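Local coordinates for protein 4-amino-4-deoxychorismate lyase (Legionella pneumophila, PDB 3LUL) that is a pyridoxal-phosphate protein of the class IV aminotransferase family, with its cofactor held covalently on the chain, at residues B[43-46]-B[47-50]; B[67-70]-B[71-75]. All blocks are in the same frame, centred on the assembly; numbering follows the deposited sequence. Where two conformers were deposited one is given.

How the interactions relate
Interactions 1 and 2 lie on two helices that follow each other in the chain, helix 43-57 and then helix 65-78; the centres of the two interactions are about 13 Å apart. Both helices meet strands of the five-stranded mixed sheet, helix 43-57 reaching strand 28-36 and helix 65-78 reaching strands 39-40 and 106-113. They also touch each other: Ala43 O probably accepts a hydrogen bond from Trp68 NE1 at 3.1 Å, and Leu50 CD2 packs 3.6 Å from Trp68 CZ3. Interaction 1 extends to the cofactor through Arg49, while interaction 2, lying further out, covers the flank of the first helix.

Interaction 1: B[43-46]-B[47-50]; sequences AYMH and WERL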
loop_
_atom_site.group_PDB
_atom_site.type_symbol
_atom_site.label_atom_id
_atom_site.label_comp_id
_atom_site.label_asym_id
_atom_site.label_seq_id
_atom_site.Cartn_x
_atom_site.Cartn_y
_atom_site.Cartn_z
ATOM N N ALA B 43 20.986 -14.202 -6.139
ATOM C CA ALA B 43 19.916 -14.252 -7.127
ATOM C C ALA B 43 18.882 -15.332 -6.789
ATOM O O ALA B 43 17.704 -15.115 -6.997
ATOM C CB ALA B 43 20.488 -14.523 -8.514
ATOM N N TYR B 44 19.337 -16.477 -6.286
ATOM C CA TYR B 44 18.419 -17.575 -5.932
ATOM C C TYR B 44 17.488 -17.135 -4.816
ATOM O O TYR B 44 16.269 -17.267 -4.936
ATOM C CB TYR B 44 19.153 -18.881 -5.549
ATOM C CG TYR B 44 18.149 -19.874 -5.041
ATOM C CD1 TYR B 44 17.976 -20.073 -3.696
ATOM C CD2 TYR B 44 17.312 -20.561 -5.917
ATOM C CE1 TYR B 44 17.036 -20.929 -3.214
ATOM C CE2 TYR B 44 16.349 -21.444 -5.430
ATOM C CZ TYR B 44 16.223 -21.616 -4.070
ATOM O OH TYR B 44 15.296 -22.466 -3.510
HETATM N N MSE B 45 18.047 -16.609 -3.731
HETATM C CA MSE B 45 17.182 -16.248 -2.612
HETATM C C MSE B 45 16.138 -15.190 -2.965
HETATM O O MSE B 45 15.009 -15.246 -2.466
HETATM C CB MSE B 45 18.007 -15.873 -1.356
HETATM C CG MSE B 45 18.753 -17.061 -0.783
HETATM SE SE MSE B 45 19.887 -16.525 0.712
HETATM C CE MSE B 45 18.464 -16.511 1.986
ATOM N N HIS B 46 16.509 -14.241 -3.826
ATOM C CA HIS B 46 15.563 -13.240 -4.336
ATOM C C HIS B 46 14.461 -13.881 -5.186
ATOM O O HIS B 46 13.294 -13.553 -5.046
ATOM C CB HIS B 46 16.312 -12.185 -5.143
ATOM C CG HIS B 46 17.119 -11.260 -4.296
ATOM N ND1 HIS B 46 16.538 -10.307 -3.486
ATOM C CD2 HIS B 46 18.464 -11.129 -4.135
ATOM C CE1 HIS B 46 17.486 -9.646 -2.835
ATOM N NE2 HIS B 46 18.664 -10.108 -3.229
ATOM N N TRP B 47 14.852 -14.786 -6.080
ATOM C CA TRP B 47 13.855 -15.537 -6.891
ATOM C C TRP B 47 12.901 -16.338 -6.025
ATOM O O TRP B 47 11.697 -16.406 -6.268
ATOM C CB TRP B 47 14.635 -16.453 -7.855
ATOM C CG TRP B 47 13.833 -17.350 -8.718
ATOM C CD1 TRP B 47 13.232 -17.029 -9.918
ATOM C CD2 TRP B 47 13.521 -18.715 -8.461
ATOM N NE1 TRP B 47 12.598 -18.134 -10.434
ATOM C CE2 TRP B 47 12.748 -19.180 -9.555
ATOM C CE3 TRP B 47 13.823 -19.597 -7.417
ATOM C CZ2 TRP B 47 12.266 -20.480 -9.618
ATOM C CZ3 TRP B 47 13.346 -20.889 -7.480
ATOM C CH2 TRP B 47 12.586 -21.324 -8.582
ATOM N N GLU B 48 13.453 -16.990 -5.012
ATOM C CA GLU B 48 12.655 -17.838 -4.116
ATOM C C GLU B 48 11.601 -17.019 -3.397
ATOM O O GLU B 48 10.444 -17.399 -3.312
ATOM C CB GLU B 48 13.577 -18.496 -3.097
ATOM C CG GLU B 48 12.915 -19.313 -2.012
ATOM C CD GLU B 48 13.914 -19.865 -0.988
ATOM O OE1 GLU B 48 14.878 -19.157 -0.585
ATOM O OE2 GLU B 48 13.730 -21.027 -0.589
ATOM N N ARG B 49 12.033 -15.908 -2.812
ATOM C CA ARG B 49 11.136 -15.069 -2.042
ATOM C C ARG B 49 10.061 -14.470 -2.945
ATOM O O ARG B 49 8.891 -14.474 -2.619
ATOM C CB ARG B 49 11.906 -13.938 -1.340
ATOM C CG ARG B 49 10.975 -13.051 -0.513
ATOM C CD ARG B 49 11.730 -12.136 0.421
ATOM N NE ARG B 49 12.529 -11.149 -0.312
ATOM C CZ ARG B 49 13.396 -10.329 0.275
ATOM N NH1 ARG B 49 13.517 -10.302 1.611
ATOM N NH2 ARG B 49 14.102 -9.492 -0.461
ATOM N N LEU B 50 10.470 -13.973 -4.101
ATOM C CA LEU B 50 9.502 -13.373 -5.057
ATOM C C LEU B 50 8.472 -14.404 -5.453
ATOM O O LEU B 50 7.279 -14.096 -5.452
ATOM C CB LEU B 50 10.201 -12.764 -6.279
ATOM C CG LEU B 50 9.350 -12.121 -7.380
ATOM C CD1 LEU B 50 8.402 -11.102 -6.789
ATOM C CD2 LEU B 50 10.277 -11.530 -8.459
HETATM O O HOH W 1 14.574 -16.447 -0.094
#
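Tyr44 meets Trp47 and Glu48 in a local contact between side chains three and four residues apart, in the first two turns of helix 43-57. The aromatic pair is oblique: Tyr44 CE2 comes to 3.7 Å from Trp47 CZ3, with the ring planes at 39°. Because CG of Tyr44 is anti to the backbone N (chi1 173°), the phenol leans toward the next turn, where Glu48 CB lies over one face near the rim. Farther out the Glu48 carboxylate passes the phenol, OE2 staying 3.6 Å from Tyr44 OH. A water ties the Glu48 carboxylate to the backbone, donating to Met45 O at 2.7 Å and to Glu48 OE1 at 2.8 Å. Met45 O thus accepts twice, since it also takes the helical bond from Arg49 N. A large, partly exposed indole suits position 47: Trp47 packs against Phe61 and Trp68 while NE1 hydrogen-bonds to Ile63 O.

In this class IV aminotransferase fold Arg49 reaches the cofactor from the far side of these turns. His46 and Arg49 extend alongside each other, and both reach Glu31 OE1, His46 by a hydrogen bond and Arg49 by a salt bridge. Arginine suits the site because its several N-H groups serve two acceptors together: NH2 pairs with Glu31, and NH1 hydrogen-bonds to phosphate oxygen OP1 of the pyridoxal-phosphate lysine at position 141.

Interaction 2: B[67-70]-B[71-75]; sequences DWFE and HLIQK
Trp68 and Leu72, four residues apart on helix 65-78, make the tightly packed side of this local contact. Leu72 CD1 sits over one face of the indole, 4.0 Å from the centroid of the five-membered ring and 30° off its normal, an off-centre CH-pi contact; the same methyl is 3.6 Å from Trp68 NE1. Both residues are buried, and both suit the place: the broad indole lies against Leu50 and Trp47 of helix 43-57, with Ala43 O as the polar partner of its NE1, and the branched leucine also reaches Phe110 of strand 106-113.

One step round the helix, Phe69 and Ile73 repeat the spacing with more access to solvent. The CG1 branch of Ile73 is anti to its carbonyl carbon (chi1 -65°), which tilts it back toward the preceding turn, 3.5 Å from Phe69 CE2. CD1 follows along the ring, 3.8 Å from Phe69 CE2. Pro40 of the short strand 39-40 packs on Phe69, Leu72 and Ile73.

The solvent side, by contrast, is polar and loosely packed. Exposed Glu70, seen in two conformers, and Gln74 come near each other there, flexible polar chains that suit a surface turn. Exposed Asp67 contributes through its backbone. Its O accepts the helical bond from His71 N at 2.8 Å and a weak second one from His71 ND1 at 3.0 Å, where the N-H...O angle is only 133°. That weak bond is consistent with a hydrogen on ND1, since a carbonyl oxygen can only accept, and it gives the carbonyl two donors from a single residue, with the imidazole folded back against the helix backbone.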
loop_
_atom_site.group_PDB
_atom_site.type_symbol
_atom_site.label_atom_id
_atom_site.label_comp_id
_atom_site.label_asym_id
_atom_site.label_seq_id
_atom_site.Cartn_x
_atom_site.Cartn_y
_atom_site.Cartn_z
ATOM N N ASP B 67 16.321 -18.900 -16.167
ATOM C CA ASP B 67 15.888 -17.797 -17.027
ATOM C C ASP B 67 15.951 -16.456 -16.271
ATOM O O ASP B 67 16.398 -15.432 -16.827
ATOM C CB ASP B 67 14.483 -18.027 -17.599
ATOM C CG ASP B 67 14.460 -19.078 -18.720
ATOM O OD1 ASP B 67 15.520 -19.539 -19.193
ATOM O OD2 ASP B 67 13.357 -19.431 -19.141
ATOM N N TRP B 68 15.554 -16.486 -15.002
ATOM C CA TRP B 68 15.661 -15.315 -14.118
ATOM C C TRP B 68 17.091 -14.841 -14.080
ATOM O O TRP B 68 17.377 -13.666 -14.325
ATOM C CB TRP B 68 15.199 -15.717 -12.733
ATOM C CG TRP B 68 15.565 -14.869 -11.553
ATOM C CD1 TRP B 68 16.615 -15.065 -10.713
ATOM C CD2 TRP B 68 14.806 -13.795 -11.002
ATOM N NE1 TRP B 68 16.592 -14.153 -9.695
ATOM C CE2 TRP B 68 15.482 -13.363 -9.842
ATOM C CE3 TRP B 68 13.632 -13.142 -11.377
ATOM C CZ2 TRP B 68 15.040 -12.301 -9.076
ATOM C CZ3 TRP B 68 13.177 -12.092 -10.603
ATOM C CH2 TRP B 68 13.883 -11.669 -9.471
ATOM N N PHE B 69 17.995 -15.768 -13.773
ATOM C CA PHE B 69 19.412 -15.424 -13.660
ATOM C C PHE B 69 19.931 -14.856 -14.982
ATOM O O PHE B 69 20.573 -13.818 -14.998
ATOM C CB PHE B 69 20.231 -16.641 -13.201
ATOM C CG PHE B 69 21.665 -16.311 -12.842
ATOM C CD1 PHE B 69 22.003 -15.955 -11.533
ATOM C CD2 PHE B 69 22.659 -16.391 -13.797
ATOM C CE1 PHE B 69 23.321 -15.659 -11.191
ATOM C CE2 PHE B 69 23.999 -16.103 -13.467
ATOM C CZ PHE B 69 24.322 -15.752 -12.159
ATOM N N GLU B 70 19.596 -15.512 -16.087
ATOM C CA GLU B 70 19.996 -15.062 -17.444
ATOM C C GLU B 70 19.494 -13.645 -17.743
ATOM O O GLU B 70 20.225 -12.833 -18.325
ATOM C CB GLU B 70 19.499 -16.048 -18.524
ATOM C CG GLU B 70 19.568 -15.565 -20.019
ATOM C CD GLU B 70 20.970 -15.199 -20.517
ATOM O OE1 GLU B 70 21.936 -15.228 -19.716
ATOM O OE2 GLU B 70 21.103 -14.872 -21.730
ATOM N N HIS B 71 18.261 -13.352 -17.348
ATOM C CA HIS B 71 17.728 -11.980 -17.479
ATOM C C HIS B 71 18.509 -10.957 -16.686
ATOM O O HIS B 71 18.764 -9.869 -17.196
ATOM C CB HIS B 71 16.259 -11.896 -17.118
ATOM C CG HIS B 71 15.354 -12.256 -18.242
ATOM N ND1 HIS B 71 14.668 -13.448 -18.297
ATOM C CD2 HIS B 71 15.034 -11.582 -19.369
ATOM C CE1 HIS B 71 13.941 -13.481 -19.398
ATOM N NE2 HIS B 71 14.151 -12.364 -20.068
ATOM N N LEU B 72 18.908 -11.306 -15.469
ATOM C CA LEU B 72 19.727 -10.418 -14.635
ATOM C C LEU B 72 21.070 -10.162 -15.303
ATOM O O LEU B 72 21.507 -9.009 -15.407
ATOM C CB LEU B 72 19.943 -10.967 -13.215
ATOM C CG LEU B 72 18.697 -11.243 -12.345
ATOM C CD1 LEU B 72 19.078 -11.978 -11.033
ATOM C CD2 LEU B 72 17.979 -9.915 -12.046
ATOM N N ILE B 73 21.695 -11.225 -15.807
ATOM C CA ILE B 73 23.009 -11.095 -16.454
ATOM C C ILE B 73 22.891 -10.229 -17.696
ATOM O O ILE B 73 23.741 -9.367 -17.916
ATOM C CB ILE B 73 23.642 -12.461 -16.786
ATOM C CG1 ILE B 73 23.962 -13.244 -15.502
ATOM C CG2 ILE B 73 24.938 -12.282 -17.626
ATOM C CD1 ILE B 73 24.924 -12.584 -14.541
ATOM N N GLN B 74 21.826 -10.405 -18.481
ATOM C CA GLN B 74 21.697 -9.654 -19.730
ATOM C C GLN B 74 21.485 -8.168 -19.471
ATOM O O GLN B 74 21.966 -7.344 -20.238
ATOM C CB GLN B 74 20.597 -10.211 -20.646
ATOM C CG GLN B 74 20.968 -11.554 -21.352
ATOM C CD GLN B 74 22.360 -11.570 -22.045
ATOM O OE1 GLN B 74 23.188 -12.441 -21.773
ATOM N NE2 GLN B 74 22.608 -10.610 -22.942
ATOM N N LYS B 75 20.804 -7.843 -18.369
ATOM C CA LYS B 75 20.626 -6.461 -17.925
ATOM C C LYS B 75 21.921 -5.817 -17.454
ATOM O O LYS B 75 22.232 -4.690 -17.865
ATOM C CB LYS B 75 19.544 -6.391 -16.842
ATOM C CG LYS B 75 18.237 -5.938 -17.386
ATOM C CD LYS B 75 18.224 -4.422 -17.399
ATOM C CE LYS B 75 17.341 -3.902 -18.474
ATOM N NZ LYS B 75 17.063 -2.465 -18.281
#